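Local structure of protein 1d10 (Caenorhabditis elegans, 1T9F) at residues L13-L24 with G168-G177; A68-R76 with D115-W126. The protein is of unknown function but is built of MIR repeats in a beta-trefoil and, made with a signal sequence, probably works in the secretory pathway, as SDF2-type relatives do. All blocks are in the same frame, centred on the assembly; numbering follows the deposited sequence.

Contact 1: L13-L24 with G168-G177; sequences LKFINANDGSRL and GGSAWKVAEG
The seam that closes the six-stranded barrel lies between strand 13-17, the first in the chain, and strand 172-175, the last, where K14 faces A175 and I16 faces K173 as antiparallel hydrogen-bonded pairs. Each pair exchanges two backbone bonds. The straightest runs from K14 N to A175 O, with 172° at the hydrogen. The shortest, from I16 N to K173 O, measures 2.7 Å. The non-hydrogen-bonded pairs F15 with V174 and N17 with W172 send their side chains to the other face of the sheet, where W126 and F132 also pack. This is the inner face of the barrel of a beta-trefoil, the fold expected of a chain of MIR repeats, and joining the two chain ends is what completes the ring of strands. L13 CD2 presses on V174 CG1 at a tight 3.3 Å, the two side chains set roughly perpendicular. Over one face of the W172 indole lies N17, its CB 4.2 Å from the centroid of the six-membered ring in a CH-pi contact, while F15 O comes up to the ring edge. With chi1 at -171° N17 swings its CG away from its own N and lays the amide over the rim of the same indole face, ND2 still above the ring as it donates to G169 O at 2.9 Å. That oxygen lies in the amide plane, though ND2 stands above the carbonyl plane of G169. N17 OD1 accepts from D20 N, an Asx motif, and also from a water 2.7 Å away that bridges to G168 O, so both ends of the amide are gripped and its rotation is fixed. On the outer face I16 CD1 meets A175 CB at 3.9 Å, and K14 NZ forms a salt bridge with D47.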
loop_
_atom_site.group_PDB
_atom_site.type_symbol
_atom_site.label_atom_id
_atom_site.label_comp_id
_atom_site.label_asym_id
_atom_site.label_seq_id
_atom_site.Cartn_x
_atom_site.Cartn_y
_atom_site.Cartn_z
ATOM N N LEU A 13 -10.266 -3.330 -2.239
ATOM C CA LEU A 13 -9.998 -2.758 -3.549
ATOM C C LEU A 13 -8.558 -2.921 -4.014
ATOM O O LEU A 13 -7.728 -3.489 -3.307
ATOM C CB LEU A 13 -10.390 -1.279 -3.525
ATOM C CG LEU A 13 -10.071 -0.578 -2.205
ATOM C CD1 LEU A 13 -8.588 -0.373 -2.110
ATOM C CD2 LEU A 13 -10.797 0.748 -2.104
ATOM N N LYS A 14 -8.285 -2.434 -5.220
ATOM C CA LYS A 14 -6.954 -2.490 -5.809
ATOM C C LYS A 14 -6.356 -1.091 -5.805
ATOM O O LYS A 14 -7.075 -0.106 -5.980
ATOM C CB LYS A 14 -7.028 -2.983 -7.257
ATOM C CG LYS A 14 -7.622 -4.364 -7.435
ATOM C CD LYS A 14 -8.068 -4.552 -8.880
ATOM C CE LYS A 14 -8.771 -5.877 -9.080
ATOM N NZ LYS A 14 -9.620 -5.857 -10.313
ATOM N N PHE A 15 -5.045 -1.010 -5.599
ATOM C CA PHE A 15 -4.332 0.260 -5.602
ATOM C C PHE A 15 -3.493 0.299 -6.871
ATOM O O PHE A 15 -2.532 -0.458 -7.014
ATOM C CB PHE A 15 -3.429 0.384 -4.370
ATOM C CG PHE A 15 -4.187 0.594 -3.085
ATOM C CD1 PHE A 15 -4.842 -0.465 -2.464
ATOM C CD2 PHE A 15 -4.294 1.862 -2.528
ATOM C CE1 PHE A 15 -5.595 -0.261 -1.315
ATOM C CE2 PHE A 15 -5.048 2.081 -1.378
ATOM C CZ PHE A 15 -5.700 1.018 -0.772
ATOM N N ILE A 16 -3.859 1.188 -7.788
ATOM C CA ILE A 16 -3.159 1.306 -9.063
ATOM C C ILE A 16 -2.194 2.494 -9.090
ATOM O O ILE A 16 -2.562 3.612 -8.725
ATOM C CB ILE A 16 -4.172 1.469 -10.219
ATOM C CG1 ILE A 16 -5.123 0.267 -10.241
ATOM C CG2 ILE A 16 -3.435 1.612 -11.557
ATOM C CD1 ILE A 16 -6.171 0.357 -11.318
ATOM N N ASN A 17 -0.962 2.262 -9.525
ATOM C CA ASN A 17 -0.018 3.368 -9.585
ATOM C C ASN A 17 -0.388 4.254 -10.767
ATOM O O ASN A 17 -0.396 3.817 -11.922
ATOM C CB ASN A 17 1.416 2.855 -9.704
ATOM C CG ASN A 17 2.433 3.967 -9.556
ATOM O OD1 ASN A 17 2.800 4.615 -10.528
ATOM N ND2 ASN A 17 2.882 4.200 -8.331
ATOM N N ALA A 18 -0.722 5.502 -10.457
ATOM C CA ALA A 18 -1.143 6.483 -11.454
ATOM C C ALA A 18 -0.309 6.591 -12.726
ATOM O O ALA A 18 -0.845 6.557 -13.834
ATOM C CB ALA A 18 -1.242 7.856 -10.801
ATOM N N ASN A 19 1.002 6.722 -12.581
ATOM C CA ASN A 19 1.864 6.886 -13.739
ATOM C C ASN A 19 2.321 5.599 -14.450
ATOM O O ASN A 19 2.617 5.617 -15.651
ATOM C CB ASN A 19 3.065 7.743 -13.328
ATOM C CG ASN A 19 2.657 9.164 -12.903
ATOM O OD1 ASN A 19 3.444 9.895 -12.292
ATOM N ND2 ASN A 19 1.429 9.559 -13.240
ATOM N N ASP A 20 2.358 4.483 -13.726
ATOM C CA ASP A 20 2.785 3.215 -14.321
ATOM C C ASP A 20 1.620 2.282 -14.647
ATOM O O ASP A 20 1.721 1.446 -15.545
ATOM C CB ASP A 20 3.764 2.495 -13.385
ATOM C CG ASP A 20 4.358 1.257 -14.015
ATOM O OD1 ASP A 20 4.788 1.346 -15.185
ATOM O OD2 ASP A 20 4.406 0.204 -13.348
ATOM N N GLY A 21 0.521 2.410 -13.911
ATOM C CA GLY A 21 -0.634 1.554 -14.159
ATOM C C GLY A 21 -0.592 0.194 -13.464
ATOM O O GLY A 21 -1.554 -0.571 -13.537
ATOM N N SER A 22 0.513 -0.113 -12.789
ATOM C CA SER A 22 0.659 -1.386 -12.082
ATOM C C SER A 22 -0.153 -1.402 -10.779
ATOM O O SER A 22 -0.405 -0.351 -10.186
ATOM C CB SER A 22 2.137 -1.637 -11.777
ATOM O OG SER A 22 2.704 -0.541 -11.084
ATOM N N ARG A 23 -0.555 -2.593 -10.338
ATOM C CA ARG A 23 -1.353 -2.732 -9.121
ATOM C C ARG A 23 -0.539 -3.201 -7.929
ATOM O O ARG A 23 0.282 -4.112 -8.060
ATOM C CB ARG A 23 -2.500 -3.721 -9.334
ATOM C CG ARG A 23 -3.587 -3.241 -10.266
ATOM C CD ARG A 23 -3.234 -3.499 -11.715
ATOM N NE ARG A 23 -4.164 -2.831 -12.624
ATOM C CZ ARG A 23 -5.464 -3.088 -12.694
ATOM N NH1 ARG A 23 -6.010 -4.010 -11.908
ATOM N NH2 ARG A 23 -6.220 -2.418 -13.552
ATOM N N LEU A 24 -0.773 -2.582 -6.772
ATOM C CA LEU A 24 -0.063 -2.960 -5.543
ATOM C C LEU A 24 -0.336 -4.441 -5.373
ATOM O O LEU A 24 -1.479 -4.896 -5.540
ATOM C CB LEU A 24 -0.581 -2.166 -4.344
ATOM C CG LEU A 24 0.267 -2.312 -3.074
ATOM C CD1 LEU A 24 1.685 -1.870 -3.348
ATOM C CD2 LEU A 24 -0.339 -1.482 -1.957
ATOM N N GLY A 168 7.834 10.555 -8.805
ATOM C CA GLY A 168 6.910 10.293 -9.892
ATOM C C GLY A 168 6.266 8.926 -9.744
ATOM O O GLY A 168 5.459 8.516 -10.582
ATOM N N GLY A 169 6.632 8.213 -8.684
ATOM C CA GLY A 169 6.058 6.898 -8.444
ATOM C C GLY A 169 5.223 6.879 -7.173
ATOM O O GLY A 169 4.760 5.820 -6.748
ATOM N N SER A 170 5.010 8.054 -6.580
ATOM C CA SER A 170 4.251 8.180 -5.330
ATOM C C SER A 170 2.737 8.355 -5.468
ATOM O O SER A 170 2.005 8.219 -4.488
ATOM C CB SER A 170 4.800 9.349 -4.508
ATOM O OG SER A 170 6.200 9.224 -4.308
ATOM N N ALA A 171 2.259 8.655 -6.668
ATOM C CA ALA A 171 0.828 8.856 -6.864
ATOM C C ALA A 171 0.071 7.551 -7.113
ATOM O O ALA A 171 0.440 6.767 -7.984
ATOM C CB ALA A 171 0.595 9.818 -8.010
ATOM N N TRP A 172 -0.988 7.327 -6.341
ATOM C CA TRP A 172 -1.804 6.127 -6.491
ATOM C C TRP A 172 -3.260 6.486 -6.748
ATOM O O TRP A 172 -3.704 7.604 -6.465
ATOM C CB TRP A 172 -1.727 5.248 -5.232
ATOM C CG TRP A 172 -0.332 4.790 -4.904
ATOM C CD1 TRP A 172 0.603 5.467 -4.175
ATOM C CD2 TRP A 172 0.291 3.572 -5.330
ATOM N NE1 TRP A 172 1.776 4.746 -4.118
ATOM C CE2 TRP A 172 1.611 3.578 -4.823
ATOM C CE3 TRP A 172 -0.138 2.476 -6.096
ATOM C CZ2 TRP A 172 2.508 2.531 -5.058
ATOM C CZ3 TRP A 172 0.759 1.432 -6.329
ATOM C CH2 TRP A 172 2.068 1.471 -5.811
ATOM N N LYS A 173 -3.992 5.508 -7.261
ATOM C CA LYS A 173 -5.405 5.644 -7.579
ATOM C C LYS A 173 -6.100 4.353 -7.153
ATOM O O LYS A 173 -5.560 3.263 -7.338
ATOM C CB LYS A 173 -5.567 5.860 -9.084
ATOM C CG LYS A 173 -6.981 5.788 -9.583
ATOM C CD LYS A 173 -7.016 5.776 -11.113
ATOM C CE LYS A 173 -6.244 4.578 -11.662
ATOM N NZ LYS A 173 -6.321 4.457 -13.142
ATOM N N VAL A 174 -7.297 4.478 -6.589
ATOM C CA VAL A 174 -8.055 3.322 -6.130
ATOM C C VAL A 174 -9.012 2.823 -7.205
ATOM O O VAL A 174 -9.439 3.584 -8.069
ATOM C CB VAL A 174 -8.861 3.667 -4.850
ATOM C CG1 VAL A 174 -9.958 2.652 -4.624
ATOM C CG2 VAL A 174 -7.934 3.690 -3.649
ATOM N N ALA A 175 -9.336 1.536 -7.153
ATOM C CA ALA A 175 -10.260 0.931 -8.106
ATOM C C ALA A 175 -10.936 -0.259 -7.434
ATOM O O ALA A 175 -10.311 -0.991 -6.658
ATOM C CB ALA A 175 -9.511 0.478 -9.361
ATOM N N GLU A 176 -12.217 -0.455 -7.713
ATOM C CA GLU A 176 -12.913 -1.576 -7.110
ATOM C C GLU A 176 -12.618 -2.861 -7.859
ATOM O O GLU A 176 -13.014 -3.021 -9.014
ATOM C CB GLU A 176 -14.424 -1.344 -7.084
ATOM C CG GLU A 176 -15.185 -2.567 -6.606
ATOM C CD GLU A 176 -16.168 -2.254 -5.500
ATOM O OE1 GLU A 176 -17.251 -1.707 -5.801
ATOM O OE2 GLU A 176 -15.848 -2.550 -4.329
ATOM N N GLY A 177 -11.901 -3.767 -7.203
ATOM C CA GLY A 177 -11.603 -5.043 -7.822
ATOM C C GLY A 177 -12.904 -5.818 -7.809
ATOM O O GLY A 177 -13.493 -6.101 -8.856
HETATM O O HOH W 1 4.871 5.725 -11.907
HETATM O O HOH W 2 3.150 7.568 -9.473
#

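Contact 2: A68-R76 with D115-W126; sequences AIKCGDKIR and DDWTVICNGDEW
I75 drives CD1 into the angle between V119 and W126, lying across both side chains, with CD1 3.7 Å from V119 CG2 and equally 3.7 Å from W126 CZ3. With chi1 at 61°, CG1 is wedged beside both N and C of its own backbone, which turns the branch toward these partners. The indole is enclosed from two directions: V119 CG1 sits over the centre of one face, 3.8 Å above the plane, and I69 runs alongside with CD1 at the ring edge, 3.7 Å from W126 CE3. Cutting I75 back to an alanine would remove CG1 and CD1 and is likely to leave a gap between V119 CG2 and the six-membered ring of W126.

Toward the surface the chemistry changes. C71 SG and C121 SG are joined in a disulfide of 2.0 Å with chi3 -100°, tying the type II turn K70-D73 to the chain that follows V119. The same turn is held by G72 N, which donates to V119 O at 2.8 Å. At the other end K74 and D116 meet through a water that accepts from K74 NZ and donates to D116 OD2. R76 and D116 lie side by side with their planes 85° apart, and no guanidinium N-H points at the carboxylate; R76 NE instead bonds P57 O, and D116 OD1 takes L59 N.

Strand 74-79 is flanked in the barrel by strand 53-57, whose I55 touches I69, I75 and W126, while strand 117-120 pairs with strand 131-136, whose F132 meets W126 edge-to-face.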
loop_
_atom_site.group_PDB
_atom_site.type_symbol
_atom_site.label_atom_id
_atom_site.label_comp_id
_atom_site.label_asym_id
_atom_site.label_seq_id
_atom_site.Cartn_x
_atom_site.Cartn_y
_atom_site.Cartn_z
ATOM N N ALA A 68 -16.806 6.462 5.947
ATOM C CA ALA A 68 -15.965 7.169 5.003
ATOM C C ALA A 68 -14.621 7.393 5.665
ATOM O O ALA A 68 -14.533 7.513 6.885
ATOM C CB ALA A 68 -16.596 8.506 4.637
ATOM N N ILE A 69 -13.564 7.420 4.865
ATOM C CA ILE A 69 -12.237 7.665 5.405
ATOM C C ILE A 69 -11.911 9.112 5.080
ATOM O O ILE A 69 -12.009 9.535 3.925
ATOM C CB ILE A 69 -11.185 6.747 4.770
ATOM C CG1 ILE A 69 -11.502 5.290 5.123
ATOM C CG2 ILE A 69 -9.787 7.130 5.266
ATOM C CD1 ILE A 69 -10.650 4.300 4.397
ATOM N N LYS A 70 -11.541 9.873 6.102
ATOM C CA LYS A 70 -11.220 11.275 5.909
ATOM C C LYS A 70 -9.753 11.416 5.538
ATOM O O LYS A 70 -8.923 10.630 5.995
ATOM C CB LYS A 70 -11.516 12.060 7.195
ATOM C CG LYS A 70 -12.987 12.027 7.647
ATOM C CD LYS A 70 -13.377 10.659 8.202
ATOM C CE LYS A 70 -14.841 10.609 8.624
ATOM N NZ LYS A 70 -15.213 9.287 9.208
ATOM N N CYS A 71 -9.430 12.408 4.708
ATOM C CA CYS A 71 -8.042 12.633 4.308
ATOM C C CYS A 71 -7.263 13.063 5.539
ATOM O O CYS A 71 -7.768 13.813 6.372
ATOM C CB CYS A 71 -7.953 13.699 3.199
ATOM S SG CYS A 71 -8.974 13.251 1.757
ATOM N N GLY A 72 -6.036 12.573 5.657
ATOM C CA GLY A 72 -5.220 12.906 6.802
ATOM C C GLY A 72 -5.285 11.811 7.853
ATOM O O GLY A 72 -4.402 11.706 8.702
ATOM N N ASP A 73 -6.335 10.998 7.812
ATOM C CA ASP A 73 -6.463 9.903 8.771
ATOM C C ASP A 73 -5.524 8.758 8.406
ATOM O O ASP A 73 -5.152 8.596 7.244
ATOM C CB ASP A 73 -7.905 9.382 8.807
ATOM C CG ASP A 73 -8.779 10.145 9.791
ATOM O OD1 ASP A 73 -9.983 9.828 9.872
ATOM O OD2 ASP A 73 -8.263 11.050 10.484
ATOM N N LYS A 74 -5.131 7.978 9.407
ATOM C CA LYS A 74 -4.259 6.837 9.184
ATOM C C LYS A 74 -5.112 5.596 8.956
ATOM O O LYS A 74 -6.240 5.507 9.446
ATOM C CB LYS A 74 -3.336 6.614 10.391
ATOM C CG LYS A 74 -2.235 7.660 10.505
ATOM C CD LYS A 74 -1.258 7.359 11.621
ATOM C CE LYS A 74 -1.876 7.587 12.985
ATOM N NZ LYS A 74 -0.846 7.470 14.053
ATOM N N ILE A 75 -4.584 4.662 8.173
ATOM C CA ILE A 75 -5.268 3.406 7.905
ATOM C C ILE A 75 -4.222 2.314 7.890
ATOM O O ILE A 75 -3.031 2.580 8.012
ATOM C CB ILE A 75 -5.963 3.374 6.525
ATOM C CG1 ILE A 75 -4.927 3.552 5.405
ATOM C CG2 ILE A 75 -7.038 4.431 6.464
ATOM C CD1 ILE A 75 -5.492 3.367 3.991
ATOM N N ARG A 76 -4.692 1.082 7.765
ATOM C CA ARG A 76 -3.838 -0.079 7.648
ATOM C C ARG A 76 -4.385 -0.791 6.416
ATOM O O ARG A 76 -5.578 -0.699 6.123
ATOM C CB ARG A 76 -3.948 -0.973 8.888
ATOM C CG ARG A 76 -3.059 -0.533 10.056
ATOM C CD ARG A 76 -3.184 -1.497 11.230
ATOM N NE ARG A 76 -4.543 -1.484 11.753
ATOM C CZ ARG A 76 -5.074 -2.437 12.513
ATOM N NH1 ARG A 76 -4.358 -3.499 12.850
ATOM N NH2 ARG A 76 -6.335 -2.331 12.919
ATOM N N ASP A 115 2.321 -0.581 10.770
ATOM C CA ASP A 115 1.342 -0.852 9.720
ATOM C C ASP A 115 0.498 0.375 9.359
ATOM O O ASP A 115 -0.281 0.322 8.403
ATOM C CB ASP A 115 0.381 -1.981 10.137
ATOM C CG ASP A 115 1.084 -3.321 10.346
ATOM O OD1 ASP A 115 2.084 -3.590 9.653
ATOM O OD2 ASP A 115 0.611 -4.112 11.194
ATOM N N ASP A 116 0.652 1.465 10.121
ATOM C CA ASP A 116 -0.123 2.686 9.891
ATOM C C ASP A 116 0.370 3.572 8.745
ATOM O O ASP A 116 1.549 3.913 8.668
ATOM C CB ASP A 116 -0.180 3.547 11.166
ATOM C CG ASP A 116 -1.031 2.930 12.271
ATOM O OD1 ASP A 116 -1.942 2.123 11.973
ATOM O OD2 ASP A 116 -0.794 3.279 13.452
ATOM N N TRP A 117 -0.557 3.962 7.875
ATOM C CA TRP A 117 -0.255 4.831 6.743
ATOM C C TRP A 117 -1.240 6.001 6.719
ATOM O O TRP A 117 -2.449 5.803 6.852
ATOM C CB TRP A 117 -0.372 4.075 5.417
ATOM C CG TRP A 117 0.581 2.927 5.283
ATOM C CD1 TRP A 117 0.428 1.675 5.801
ATOM C CD2 TRP A 117 1.836 2.926 4.593
ATOM N NE1 TRP A 117 1.506 0.891 5.475
ATOM C CE2 TRP A 117 2.388 1.631 4.736
ATOM C CE3 TRP A 117 2.548 3.888 3.869
ATOM C CZ2 TRP A 117 3.619 1.275 4.183
ATOM C CZ3 TRP A 117 3.778 3.532 3.314
ATOM C CH2 TRP A 117 4.300 2.235 3.476
ATOM N N THR A 118 -0.718 7.212 6.554
ATOM C CA THR A 118 -1.561 8.398 6.498
ATOM C C THR A 118 -2.045 8.569 5.073
ATOM O O THR A 118 -1.248 8.537 4.133
ATOM C CB THR A 118 -0.782 9.659 6.903
ATOM O OG1 THR A 118 -0.288 9.506 8.236
ATOM C CG2 THR A 118 -1.688 10.885 6.848
ATOM N N VAL A 119 -3.348 8.732 4.901
ATOM C CA VAL A 119 -3.896 8.910 3.567
ATOM C C VAL A 119 -3.771 10.380 3.189
ATOM O O VAL A 119 -4.282 11.258 3.884
ATOM C CB VAL A 119 -5.372 8.500 3.494
ATOM C CG1 VAL A 119 -5.848 8.542 2.052
ATOM C CG2 VAL A 119 -5.547 7.095 4.064
ATOM N N ILE A 120 -3.073 10.642 2.093
ATOM C CA ILE A 120 -2.881 12.013 1.651
ATOM C C ILE A 120 -3.746 12.342 0.445
ATOM O O ILE A 120 -3.353 12.112 -0.699
ATOM C CB ILE A 120 -1.400 12.288 1.310
ATOM C CG1 ILE A 120 -0.533 12.012 2.533
ATOM C CG2 ILE A 120 -1.213 13.744 0.875
ATOM C CD1 ILE A 120 0.935 12.198 2.288
ATOM N N CYS A 121 -4.946 12.841 0.714
ATOM C CA CYS A 121 -5.850 13.252 -0.344
ATOM C C CYS A 121 -6.313 14.685 -0.074
ATOM O O CYS A 121 -6.153 15.194 1.036
ATOM C CB CYS A 121 -7.049 12.301 -0.494
ATOM S SG CYS A 121 -8.008 11.658 0.927
ATOM N N ASN A 122 -6.854 15.345 -1.092
ATOM C CA ASN A 122 -7.307 16.722 -0.929
ATOM C C ASN A 122 -8.745 16.789 -0.456
ATOM O O ASN A 122 -9.546 15.900 -0.745
ATOM C CB ASN A 122 -7.137 17.499 -2.232
ATOM C CG ASN A 122 -5.690 17.787 -2.536
ATOM O OD1 ASN A 122 -4.961 18.304 -1.688
ATOM N ND2 ASN A 122 -5.258 17.456 -3.748
ATOM N N GLY A 123 -9.068 17.858 0.263
ATOM C CA GLY A 123 -10.404 17.993 0.809
ATOM C C GLY A 123 -10.360 17.153 2.069
ATOM O O GLY A 123 -9.297 17.021 2.677
ATOM N N ASP A 124 -11.482 16.583 2.483
ATOM C CA ASP A 124 -11.433 15.755 3.675
ATOM C C ASP A 124 -12.416 14.603 3.639
ATOM O O ASP A 124 -13.342 14.521 4.439
ATOM C CB ASP A 124 -11.649 16.593 4.937
ATOM C CG ASP A 124 -11.043 15.935 6.168
ATOM O OD1 ASP A 124 -11.438 14.791 6.472
ATOM O OD2 ASP A 124 -10.168 16.550 6.820
ATOM N N GLU A 125 -12.191 13.712 2.681
ATOM C CA GLU A 125 -12.997 12.523 2.494
ATOM C C GLU A 125 -12.478 11.822 1.246
ATOM O O GLU A 125 -12.745 12.242 0.118
ATOM C CB GLU A 125 -14.481 12.876 2.351
ATOM C CG GLU A 125 -15.371 11.944 3.157
ATOM C CD GLU A 125 -16.772 12.482 3.367
ATOM O OE1 GLU A 125 -17.515 11.866 4.158
ATOM O OE2 GLU A 125 -17.133 13.509 2.749
ATOM N N TRP A 126 -11.701 10.771 1.481
ATOM C CA TRP A 126 -11.096 9.968 0.433
ATOM C C TRP A 126 -12.117 9.582 -0.624
ATOM O O TRP A 126 -13.002 8.773 -0.365
ATOM C CB TRP A 126 -10.491 8.713 1.062
ATOM C CG TRP A 126 -9.563 7.942 0.185
ATOM C CD1 TRP A 126 -9.204 8.234 -1.101
ATOM C CD2 TRP A 126 -8.863 6.747 0.537
ATOM N NE1 TRP A 126 -8.320 7.288 -1.570
ATOM C CE2 TRP A 126 -8.092 6.363 -0.585
ATOM C CE3 TRP A 126 -8.813 5.959 1.696
ATOM C CZ2 TRP A 126 -7.281 5.224 -0.580
ATOM C CZ3 TRP A 126 -8.005 4.825 1.697
ATOM C CH2 TRP A 126 -7.250 4.470 0.564
HETATM O O HOH W 3 0.613 5.475 14.282
#

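Overall arrangement
Both contacts are antiparallel seams of one six-stranded barrel, and they illustrate how such a seam is adapted to its place. Contact 1 closes the barrel between its first and last strands; contact 2 joins its third and fourth. Their centres are 16 Å apart, yet their apolar inner faces meet, where W126 of contact 2 packs against V174, its CZ2 3.5 Å from V174 CG2, and against F15 of contact 1. The difference lies in the polar parts. Contact 1, the more buried, adds the buried N17 amide; contact 2, with more exposed residues, adds a disulfide at the type II turn K70-D73. Each has bridging water, at N17 in one and between K74 and D116 in the other.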